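Local coordinates for protein 7,8-dihydro-6-hydroxymethylpterin pyrophosphokinase-dihydropteroate synthase (Plasmodium falciparum, PDB 6JWS) that probably catalyses two successive steps of folate synthesis, pyrophosphorylation of hydroxymethyldihydropterin by ATP and condensation of the resulting diphosphate with 4-aminobenzoate to dihydropteroate, at residues N13-I17 with K171-N175; Y110-N116 with M336-K341; I375-K379 with Y570-F574. The protein carries 1 engineered substitution. All blocks are in the same frame, centred on the assembly; numbering follows the deposited sequence.

Contact 1: residues N13-I17 with K171-N175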
loop_
_atom_site.group_PDB
_atom_site.type_symbol
_atom_site.label_atom_id
_atom_site.label_comp_id
_atom_site.label_asym_id
_atom_site.label_seq_id
_atom_site.Cartn_x
_atom_site.Cartn_y
_atom_site.Cartn_z
ATOM N N ASN B 13 -27.223 22.822 47.956
ATOM C CA ASN B 13 -26.365 22.995 46.789
ATOM C C ASN B 13 -25.526 21.733 46.575
ATOM O O ASN B 13 -24.472 21.546 47.186
ATOM C CB ASN B 13 -25.617 24.339 46.779
ATOM C CG ASN B 13 -24.380 24.389 47.656
ATOM O OD1 ASN B 13 -24.437 24.094 48.848
ATOM N ND2 ASN B 13 -23.255 24.781 47.077
ATOM N N LYS B 14 -26.026 20.872 45.684
ATOM C CA LYS B 14 -25.508 19.529 45.493
ATOM C C LYS B 14 -24.656 19.492 44.225
ATOM O O LYS B 14 -24.920 20.246 43.291
ATOM C CB LYS B 14 -26.701 18.579 45.369
ATOM C CG LYS B 14 -26.538 17.229 46.051
ATOM C CD LYS B 14 -27.728 16.321 45.837
ATOM C CE LYS B 14 -27.496 14.934 46.396
ATOM N NZ LYS B 14 -28.467 13.960 45.848
ATOM N N THR B 15 -23.641 18.612 44.201
ATOM C CA THR B 15 -22.818 18.395 43.012
ATOM C C THR B 15 -22.750 16.907 42.655
ATOM O O THR B 15 -22.141 16.117 43.376
ATOM C CB THR B 15 -21.440 19.054 43.158
ATOM O OG1 THR B 15 -21.662 20.463 43.247
ATOM C CG2 THR B 15 -20.529 18.778 41.985
ATOM N N ASN B 16 -23.364 16.543 41.517
ATOM C CA ASN B 16 -23.524 15.145 41.130
ATOM C C ASN B 16 -22.877 14.872 39.766
ATOM O O ASN B 16 -22.713 15.789 38.959
ATOM C CB ASN B 16 -25.002 14.728 41.130
ATOM C CG ASN B 16 -25.654 14.794 42.503
ATOM O OD1 ASN B 16 -25.152 14.208 43.463
ATOM N ND2 ASN B 16 -26.772 15.501 42.603
ATOM N N ILE B 17 -22.548 13.587 39.519
ATOM C CA ILE B 17 -22.035 13.106 38.241
ATOM C C ILE B 17 -23.078 12.246 37.523
ATOM O O ILE B 17 -23.396 11.146 37.968
ATOM C CB ILE B 17 -20.713 12.322 38.420
ATOM C CG1 ILE B 17 -19.689 13.070 39.274
ATOM C CG2 ILE B 17 -20.143 11.956 37.053
ATOM C CD1 ILE B 17 -19.165 14.328 38.614
ATOM N N LYS B 171 -21.100 17.173 35.175
ATOM C CA LYS B 171 -21.102 17.542 36.586
ATOM C C LYS B 171 -22.323 18.438 36.784
ATOM O O LYS B 171 -22.395 19.515 36.188
ATOM C CB LYS B 171 -19.767 18.182 36.969
ATOM C CG LYS B 171 -19.601 18.683 38.401
ATOM C CD LYS B 171 -18.476 19.742 38.504
ATOM C CE LYS B 171 -17.105 19.234 38.927
ATOM N NZ LYS B 171 -16.005 20.129 38.471
ATOM N N THR B 172 -23.308 17.930 37.548
ATOM C CA THR B 172 -24.654 18.493 37.559
ATOM C C THR B 172 -25.036 19.018 38.943
ATOM O O THR B 172 -24.569 18.527 39.970
ATOM C CB THR B 172 -25.680 17.518 36.960
ATOM O OG1 THR B 172 -26.823 18.284 36.591
ATOM C CG2 THR B 172 -26.093 16.396 37.888
ATOM N N PHE B 173 -25.902 20.035 38.940
ATOM C CA PHE B 173 -26.371 20.673 40.167
ATOM C C PHE B 173 -27.758 20.133 40.519
ATOM O O PHE B 173 -28.289 20.417 41.594
ATOM C CB PHE B 173 -26.359 22.205 40.034
ATOM C CG PHE B 173 -26.789 22.726 38.686
ATOM C CD1 PHE B 173 -28.084 22.522 38.221
ATOM C CD2 PHE B 173 -25.892 23.397 37.860
ATOM C CE1 PHE B 173 -28.475 22.983 36.970
ATOM C CE2 PHE B 173 -26.284 23.862 36.609
ATOM C CZ PHE B 173 -27.577 23.664 36.167
ATOM N N VAL B 174 -28.337 19.361 39.588
ATOM C CA VAL B 174 -29.630 18.730 39.789
ATOM C C VAL B 174 -29.488 17.682 40.888
ATOM O O VAL B 174 -28.443 17.048 41.002
ATOM C CB VAL B 174 -30.184 18.166 38.470
ATOM C CG1 VAL B 174 -31.464 17.381 38.686
ATOM C CG2 VAL B 174 -30.424 19.285 37.470
ATOM N N ASN B 175 -30.530 17.544 41.721
ATOM C CA ASN B 175 -30.430 16.782 42.958
ATOM C C ASN B 175 -30.532 15.275 42.731
ATOM O O ASN B 175 -30.001 14.508 43.537
ATOM C CB ASN B 175 -31.454 17.222 44.006
ATOM C CG ASN B 175 -31.200 18.618 44.533
ATOM O OD1 ASN B 175 -30.058 19.022 44.756
ATOM N ND2 ASN B 175 -32.270 19.363 44.738
#

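Contact 2: residues Y110-N116 with M336-K341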
loop_
_atom_site.group_PDB
_atom_site.type_symbol
_atom_site.label_atom_id
_atom_site.label_comp_id
_atom_site.label_asym_id
_atom_site.label_seq_id
_atom_site.Cartn_x
_atom_site.Cartn_y
_atom_site.Cartn_z
ATOM N N TYR B 110 -15.693 14.026 39.821
ATOM C CA TYR B 110 -15.527 13.095 38.717
ATOM C C TYR B 110 -14.590 11.977 39.148
ATOM O O TYR B 110 -14.882 10.817 38.893
ATOM C CB TYR B 110 -14.985 13.791 37.464
ATOM C CG TYR B 110 -14.849 12.935 36.224
ATOM C CD1 TYR B 110 -15.855 12.065 35.830
ATOM C CD2 TYR B 110 -13.729 13.028 35.408
ATOM C CE1 TYR B 110 -15.746 11.303 34.676
ATOM C CE2 TYR B 110 -13.612 12.284 34.245
ATOM C CZ TYR B 110 -14.621 11.414 33.878
ATOM O OH TYR B 110 -14.515 10.670 32.736
ATOM N N GLU B 111 -13.478 12.348 39.793
ATOM C CA GLU B 111 -12.468 11.409 40.264
ATOM C C GLU B 111 -13.140 10.387 41.186
ATOM O O GLU B 111 -12.909 9.181 41.078
ATOM C CB GLU B 111 -11.315 12.192 40.908
ATOM C CG GLU B 111 -10.570 11.453 42.020
ATOM C CD GLU B 111 -10.408 12.173 43.363
ATOM O OE1 GLU B 111 -11.390 12.208 44.156
ATOM O OE2 GLU B 111 -9.292 12.689 43.629
ATOM N N THR B 112 -14.016 10.903 42.056
ATOM C CA THR B 112 -14.731 10.127 43.052
ATOM C C THR B 112 -15.651 9.136 42.345
ATOM O O THR B 112 -15.672 7.959 42.684
ATOM C CB THR B 112 -15.450 11.078 44.019
ATOM O OG1 THR B 112 -14.423 11.646 44.833
ATOM C CG2 THR B 112 -16.480 10.400 44.897
ATOM N N PHE B 113 -16.406 9.633 41.358
ATOM C CA PHE B 113 -17.311 8.800 40.588
ATOM C C PHE B 113 -16.555 7.654 39.910
ATOM O O PHE B 113 -17.024 6.525 39.969
ATOM C CB PHE B 113 -18.181 9.647 39.661
ATOM C CG PHE B 113 -18.796 8.871 38.523
ATOM C CD1 PHE B 113 -20.060 8.310 38.647
ATOM C CD2 PHE B 113 -18.110 8.703 37.325
ATOM C CE1 PHE B 113 -20.626 7.601 37.594
ATOM C CE2 PHE B 113 -18.666 7.985 36.276
ATOM C CZ PHE B 113 -19.929 7.435 36.409
ATOM N N LEU B 114 -15.378 7.934 39.322
ATOM C CA LEU B 114 -14.603 6.955 38.562
ATOM C C LEU B 114 -14.052 5.837 39.447
ATOM O O LEU B 114 -14.050 4.678 39.046
ATOM C CB LEU B 114 -13.465 7.639 37.797
ATOM C CG LEU B 114 -13.872 8.504 36.604
ATOM C CD1 LEU B 114 -12.639 9.163 35.989
ATOM C CD2 LEU B 114 -14.620 7.685 35.558
ATOM N N LYS B 115 -13.516 6.185 40.618
ATOM C CA LYS B 115 -13.290 5.177 41.640
ATOM C C LYS B 115 -14.684 4.846 42.166
ATOM O O LYS B 115 -15.674 5.214 41.537
ATOM C CB LYS B 115 -12.363 5.709 42.739
ATOM C CG LYS B 115 -11.036 6.324 42.294
ATOM C CD LYS B 115 -10.193 6.771 43.491
ATOM C CE LYS B 115 -8.790 7.243 43.159
ATOM N NZ LYS B 115 -8.587 8.657 43.558
ATOM N N ASN B 116 -14.811 4.189 43.311
ATOM C CA ASN B 116 -16.165 4.185 43.844
ATOM C C ASN B 116 -16.183 4.829 45.225
ATOM O O ASN B 116 -16.614 4.210 46.190
ATOM C CB ASN B 116 -16.874 2.838 43.674
ATOM C CG ASN B 116 -17.612 2.744 42.353
ATOM O OD1 ASN B 116 -18.715 3.269 42.206
ATOM N ND2 ASN B 116 -17.016 2.063 41.388
ATOM N N MET B 336 -14.837 7.081 26.982
ATOM C CA MET B 336 -14.836 8.039 28.087
ATOM C C MET B 336 -14.307 7.390 29.361
ATOM O O MET B 336 -13.412 7.940 29.983
ATOM C CB MET B 336 -16.226 8.617 28.399
ATOM C CG MET B 336 -16.990 9.118 27.183
ATOM S SD MET B 336 -18.401 10.137 27.704
ATOM C CE MET B 336 -19.285 8.979 28.752
ATOM N N ILE B 337 -14.865 6.228 29.741
ATOM C CA ILE B 337 -14.676 5.709 31.090
ATOM C C ILE B 337 -14.423 4.208 31.035
ATOM O O ILE B 337 -15.128 3.423 31.669
ATOM C CB ILE B 337 -15.881 6.059 31.991
ATOM C CG1 ILE B 337 -17.181 5.426 31.478
ATOM C CG2 ILE B 337 -16.000 7.570 32.169
ATOM C CD1 ILE B 337 -18.428 5.823 32.261
ATOM N N PRO B 338 -13.367 3.772 30.317
ATOM C CA PRO B 338 -13.107 2.344 30.116
ATOM C C PRO B 338 -12.911 1.569 31.421
ATOM O O PRO B 338 -13.247 0.381 31.494
ATOM C CB PRO B 338 -11.803 2.316 29.293
ATOM C CG PRO B 338 -11.171 3.691 29.507
ATOM C CD PRO B 338 -12.336 4.635 29.710
ATOM N N GLU B 339 -12.411 2.246 32.460
ATOM C CA GLU B 339 -12.057 1.550 33.689
ATOM C C GLU B 339 -13.201 1.557 34.698
ATOM O O GLU B 339 -13.072 0.951 35.756
ATOM C CB GLU B 339 -10.742 2.070 34.274
ATOM C CG GLU B 339 -9.543 1.765 33.392
ATOM C CD GLU B 339 -9.402 0.311 32.949
ATOM O OE1 GLU B 339 -9.553 -0.598 33.811
ATOM O OE2 GLU B 339 -9.142 0.080 31.737
ATOM N N TYR B 340 -14.316 2.224 34.374
ATOM C CA TYR B 340 -15.441 2.332 35.295
ATOM C C TYR B 340 -16.074 0.958 35.528
ATOM O O TYR B 340 -16.291 0.189 34.582
ATOM C CB TYR B 340 -16.503 3.291 34.751
ATOM C CG TYR B 340 -17.655 3.561 35.690
ATOM C CD1 TYR B 340 -17.440 4.165 36.923
ATOM C CD2 TYR B 340 -18.963 3.228 35.353
ATOM C CE1 TYR B 340 -18.486 4.424 37.792
ATOM C CE2 TYR B 340 -20.023 3.485 36.212
ATOM C CZ TYR B 340 -19.778 4.077 37.440
ATOM O OH TYR B 340 -20.789 4.361 38.308
ATOM N N LYS B 341 -16.360 0.663 36.803
ATOM C CA LYS B 341 -17.196 -0.469 37.179
ATOM C C LYS B 341 -18.275 -0.036 38.170
ATOM O O LYS B 341 -17.977 0.431 39.265
ATOM C CB LYS B 341 -16.384 -1.635 37.756
ATOM C CG LYS B 341 -17.201 -2.914 37.915
ATOM C CD LYS B 341 -16.480 -4.075 38.580
ATOM C CE LYS B 341 -17.377 -5.287 38.764
ATOM N NZ LYS B 341 -18.616 -4.955 39.517
HETATM O O HOH W 1 -19.682 5.723 40.834
HETATM O O HOH W 2 -15.075 1.826 38.700
#

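Contact 3: residues I375-K379 with Y570-F574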
loop_
_atom_site.group_PDB
_atom_site.type_symbol
_atom_site.label_atom_id
_atom_site.label_comp_id
_atom_site.label_asym_id
_atom_site.label_seq_id
_atom_site.Cartn_x
_atom_site.Cartn_y
_atom_site.Cartn_z
ATOM N N ILE B 375 -16.995 8.649 13.998
ATOM C CA ILE B 375 -17.121 9.877 13.228
ATOM C C ILE B 375 -16.268 10.975 13.865
ATOM O O ILE B 375 -16.230 11.092 15.086
ATOM C CB ILE B 375 -18.607 10.281 13.184
ATOM C CG1 ILE B 375 -19.412 9.385 12.235
ATOM C CG2 ILE B 375 -18.768 11.757 12.843
ATOM C CD1 ILE B 375 -20.918 9.486 12.453
ATOM N N TYR B 376 -15.652 11.829 13.024
ATOM C CA TYR B 376 -15.076 13.082 13.510
ATOM C C TYR B 376 -15.717 14.251 12.756
ATOM O O TYR B 376 -16.314 14.032 11.699
ATOM C CB TYR B 376 -13.542 13.075 13.407
ATOM C CG TYR B 376 -13.012 13.175 11.997
ATOM C CD1 TYR B 376 -12.953 12.050 11.192
ATOM C CD2 TYR B 376 -12.576 14.379 11.450
ATOM C CE1 TYR B 376 -12.450 12.096 9.905
ATOM C CE2 TYR B 376 -12.083 14.446 10.149
ATOM C CZ TYR B 376 -12.011 13.295 9.373
ATOM O OH TYR B 376 -11.543 13.285 8.085
ATOM N N VAL B 377 -15.575 15.486 13.282
ATOM C CA VAL B 377 -16.209 16.632 12.627
ATOM C C VAL B 377 -15.189 17.747 12.367
ATOM O O VAL B 377 -14.469 18.172 13.274
ATOM C CB VAL B 377 -17.442 17.141 13.405
ATOM C CG1 VAL B 377 -18.065 18.376 12.764
ATOM C CG2 VAL B 377 -18.497 16.056 13.549
ATOM N N LEU B 378 -15.103 18.192 11.113
ATOM C CA LEU B 378 -14.197 19.274 10.753
ATOM C C LEU B 378 -14.898 20.620 10.886
ATOM O O LEU B 378 -14.311 21.594 11.356
ATOM C CB LEU B 378 -13.719 19.075 9.313
ATOM C CG LEU B 378 -12.717 17.942 9.118
ATOM C CD1 LEU B 378 -12.441 17.710 7.640
ATOM C CD2 LEU B 378 -11.429 18.239 9.882
ATOM N N LYS B 379 -16.140 20.682 10.401
ATOM C CA LYS B 379 -16.873 21.936 10.408
ATOM C C LYS B 379 -18.261 21.699 11.001
ATOM O O LYS B 379 -18.461 21.879 12.204
ATOM C CB LYS B 379 -16.862 22.565 9.008
ATOM C CG LYS B 379 -17.483 23.954 8.913
ATOM C CD LYS B 379 -17.681 24.458 7.480
ATOM C CE LYS B 379 -18.616 25.655 7.422
ATOM N NZ LYS B 379 -18.459 26.445 6.176
ATOM N N TYR B 570 -14.881 14.331 19.302
ATOM C CA TYR B 570 -14.872 14.083 17.868
ATOM C C TYR B 570 -14.416 15.328 17.096
ATOM O O TYR B 570 -14.342 15.301 15.869
ATOM C CB TYR B 570 -16.259 13.607 17.419
ATOM C CG TYR B 570 -17.383 14.528 17.817
ATOM C CD1 TYR B 570 -17.698 15.623 17.038
ATOM C CD2 TYR B 570 -18.086 14.343 18.996
ATOM C CE1 TYR B 570 -18.688 16.517 17.400
ATOM C CE2 TYR B 570 -19.089 15.221 19.370
ATOM C CZ TYR B 570 -19.395 16.302 18.562
ATOM O OH TYR B 570 -20.366 17.196 18.914
ATOM N N ARG B 571 -14.068 16.416 17.803
ATOM C CA ARG B 571 -13.647 17.640 17.127
ATOM C C ARG B 571 -12.149 17.904 17.315
ATOM O O ARG B 571 -11.668 18.973 16.955
ATOM C CB ARG B 571 -14.455 18.856 17.604
ATOM C CG ARG B 571 -15.818 18.996 16.937
ATOM C CD ARG B 571 -16.523 20.286 17.331
ATOM N NE ARG B 571 -17.759 20.502 16.597
ATOM C CZ ARG B 571 -17.851 21.069 15.397
ATOM N NH1 ARG B 571 -16.747 21.468 14.768
ATOM N NH2 ARG B 571 -19.038 21.226 14.831
ATOM N N ILE B 572 -11.412 16.931 17.850
ATOM C CA ILE B 572 -10.005 17.132 18.177
ATOM C C ILE B 572 -9.170 16.226 17.281
ATOM O O ILE B 572 -9.382 15.021 17.272
ATOM C CB ILE B 572 -9.762 16.795 19.664
ATOM C CG1 ILE B 572 -10.615 17.693 20.568
ATOM C CG2 ILE B 572 -8.280 16.865 20.013
ATOM C CD1 ILE B 572 -10.693 17.240 22.002
ATOM N N LEU B 573 -8.211 16.807 16.553
ATOM C CA LEU B 573 -7.362 16.049 15.650
ATOM C C LEU B 573 -5.933 16.078 16.173
ATOM O O LEU B 573 -5.555 17.028 16.866
ATOM C CB LEU B 573 -7.487 16.680 14.269
ATOM C CG LEU B 573 -8.928 16.713 13.748
ATOM C CD1 LEU B 573 -9.436 18.137 13.676
ATOM C CD2 LEU B 573 -9.003 16.074 12.378
ATOM N N PHE B 574 -5.182 15.003 15.883
ATOM C CA PHE B 574 -3.821 14.824 16.359
ATOM C C PHE B 574 -2.849 15.075 15.222
ATOM O O PHE B 574 -3.118 14.695 14.078
ATOM C CB PHE B 574 -3.562 13.374 16.782
ATOM C CG PHE B 574 -4.248 12.923 18.046
ATOM C CD1 PHE B 574 -5.619 13.045 18.199
ATOM C CD2 PHE B 574 -3.549 12.273 19.042
ATOM C CE1 PHE B 574 -6.233 12.604 19.367
ATOM C CE2 PHE B 574 -4.153 11.861 20.219
ATOM C CZ PHE B 574 -5.495 12.037 20.387
#

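Contact 1: residues N13-I17 with K171-N175
N16 and T172 face each other as an antiparallel hydrogen-bonded pair. N16 N donates to T172 O at 2.8 Å, and T172 N donates back to N16 O at 2.6 Å. Both bonds are close to straight. I17 and K171 follow as a non-hydrogen-bonded pair, where K171 CA also lies against N16 O. This is the tight part of the contact. On the face shared by N16 and T172, N16 CB packs on T172 CG2 at 3.8 Å.

The amide of N16 extends the ladder past the last bridge. Its CG stands anti to the carbonyl carbon (chi1 -64°), which swings the amide along the partner chain. N16 ND2 then reaches V174 O at 2.8 Å, with the acceptor in the amide plane. The other end of that amide is held by N215, which bonds OD1. The buried side chain is thus fixed in rotation.

The K14 side is looser. Its extended chain runs across N175, with CB 3.4 Å from N175 OD1, and NZ donates to N175 O at 2.8 Å in the carbonyl plane. K14 is poorly ordered, so this bond is less certain than the ladder. T15 is exposed and touches K171 by CG2 to CG at 3.7 Å.

The pair joins strands 16-24 and 163-172 in the antiparallel sheet of the HPPK part. Strand 208-214 lies beyond the first and strand 46-57 beyond the second; T172 OG1 bonds L45 O, just ahead of strand 46-57. Helix 108-114 packs on T15, I17 and K171, and helix 177-190 meets V174.

Contact 2: residues Y110-N116 with M336-K341
F113 and Y340 form an offset stack, with centroids 4.5 Å apart and planes at 17°. F213 meets Y340 edge-to-face. The side chain of Y340 can be followed outward. CB leaves the turn I337-Y340, and CG stands anti to the backbone N (chi1 -175°), which carries the ring toward the end of helix 108-114. CD1 approaches the backbone oxygens of F113 and L114. Y340 CE1 comes to 3.4 Å from F113 O and also lies over the F113 ring. Y340 CZ sits 3.5 Å from F113 CZ. At the tip, Y340 OH passes F113 CE1 at 3.3 Å. The hydroxyl donates to water 1, which lies in the plane of the Y340 ring. Water 1 in turn donates to F113 O and N116 OD1.

N116 continues this polar patch. N116 ND2 donates to K341 O at 2.8 Å; the oxygen lies 24° out of the N116 amide plane. Water 2 makes a second bridge, from K341 N to L114 O.

The other end of the contact is apolar. I337 CG2 meets L114 CD2 at 3.7 Å and the edge of the Y110 ring, with Y110 OH 3.5 Å away. That hydroxyl bonds N50 of strand 46-57.

The loop after helix 327-336 is thereby packed on the C-terminal end of helix 108-114, close to the sheet of the HPPK part. Carbonyls there have lost the next turn of helix as a partner. Water takes up those of F113 and L114, so the contact combines a buried aromatic stack with a hydrated polar rim.

Contact 3: residues I375-K379 with Y570-F574
V377 and Y570 are brought side by side by their first torsions. V377 has CG2 anti to the carbonyl carbon and CG1 anti to the backbone N (chi1 177°). Y570 has CG between its backbone N and carbonyl carbon (chi1 54°), so its ring points the same way as the valine. V377 CG2 then rests against Y570 CD1 at 3.6 Å. Y570 CB also lies 3.4 Å from I375 O. Between the two backbones, V377 N donates to Y570 O at 2.9 Å, with the donor tilted 29° from the carbonyl plane.

The other branch of V377 serves R571. V377 CG1 lies over one face of the guanidinium, 3.7 Å from R571 NH2. The arginine chain is extended from CG to NE, and its end reaches the backbone of K379. R571 NH2 donates to K379 O at 2.8 Å, near the guanidinium plane, and NH1 adds a weak bond to the same oxygen.

The contact joins the two enzymes of the chain. Strand 372-377 belongs to the antiparallel sheet that also holds the HPPK strands, whereas strand 572-575 is one of the parallel strands of the DHPS TIM barrel. No beta bridge pairs them here. The HPPK part contributes again through E35 of helix 30-44. E35 OE2 takes both R571 NE, in a salt bridge, and Y570 OH. One carboxylate oxygen thus fixes the two side chains and probably balances the buried charge. S525, at the start of the next barrel strand, bonds R571 NH1 and V377 O.

L573 points toward 375-379 and makes a further apolar part of the contact. Its CD2 touches Y376 CD2 and L378 CD2, each at 4.1 Å. The side chains of Y376 and L378 each cross that of L573 at about a right angle.

How the contacts relate
Contact 1 and contact 2 are neighbours in the HPPK part, with centres about 17 Å apart. They touch where I17 of strand 16-24 packs on F113 and Y110 of helix 108-114. Their segments alternate along the chain, so helix 108-114 lies in the sequence between the two strands that contact 1 pairs. Contact 3 comes later in the chain. Its centre is about 29 Å from that of contact 1 and 25 Å from that of contact 2. Contacts 1 and 3 reach the same six-stranded sheet, through strands 16-24 and 163-172 in one and strand 372-377 in the other. That sheet thus runs from the HPPK core to the TIM barrel and links the two enzymes.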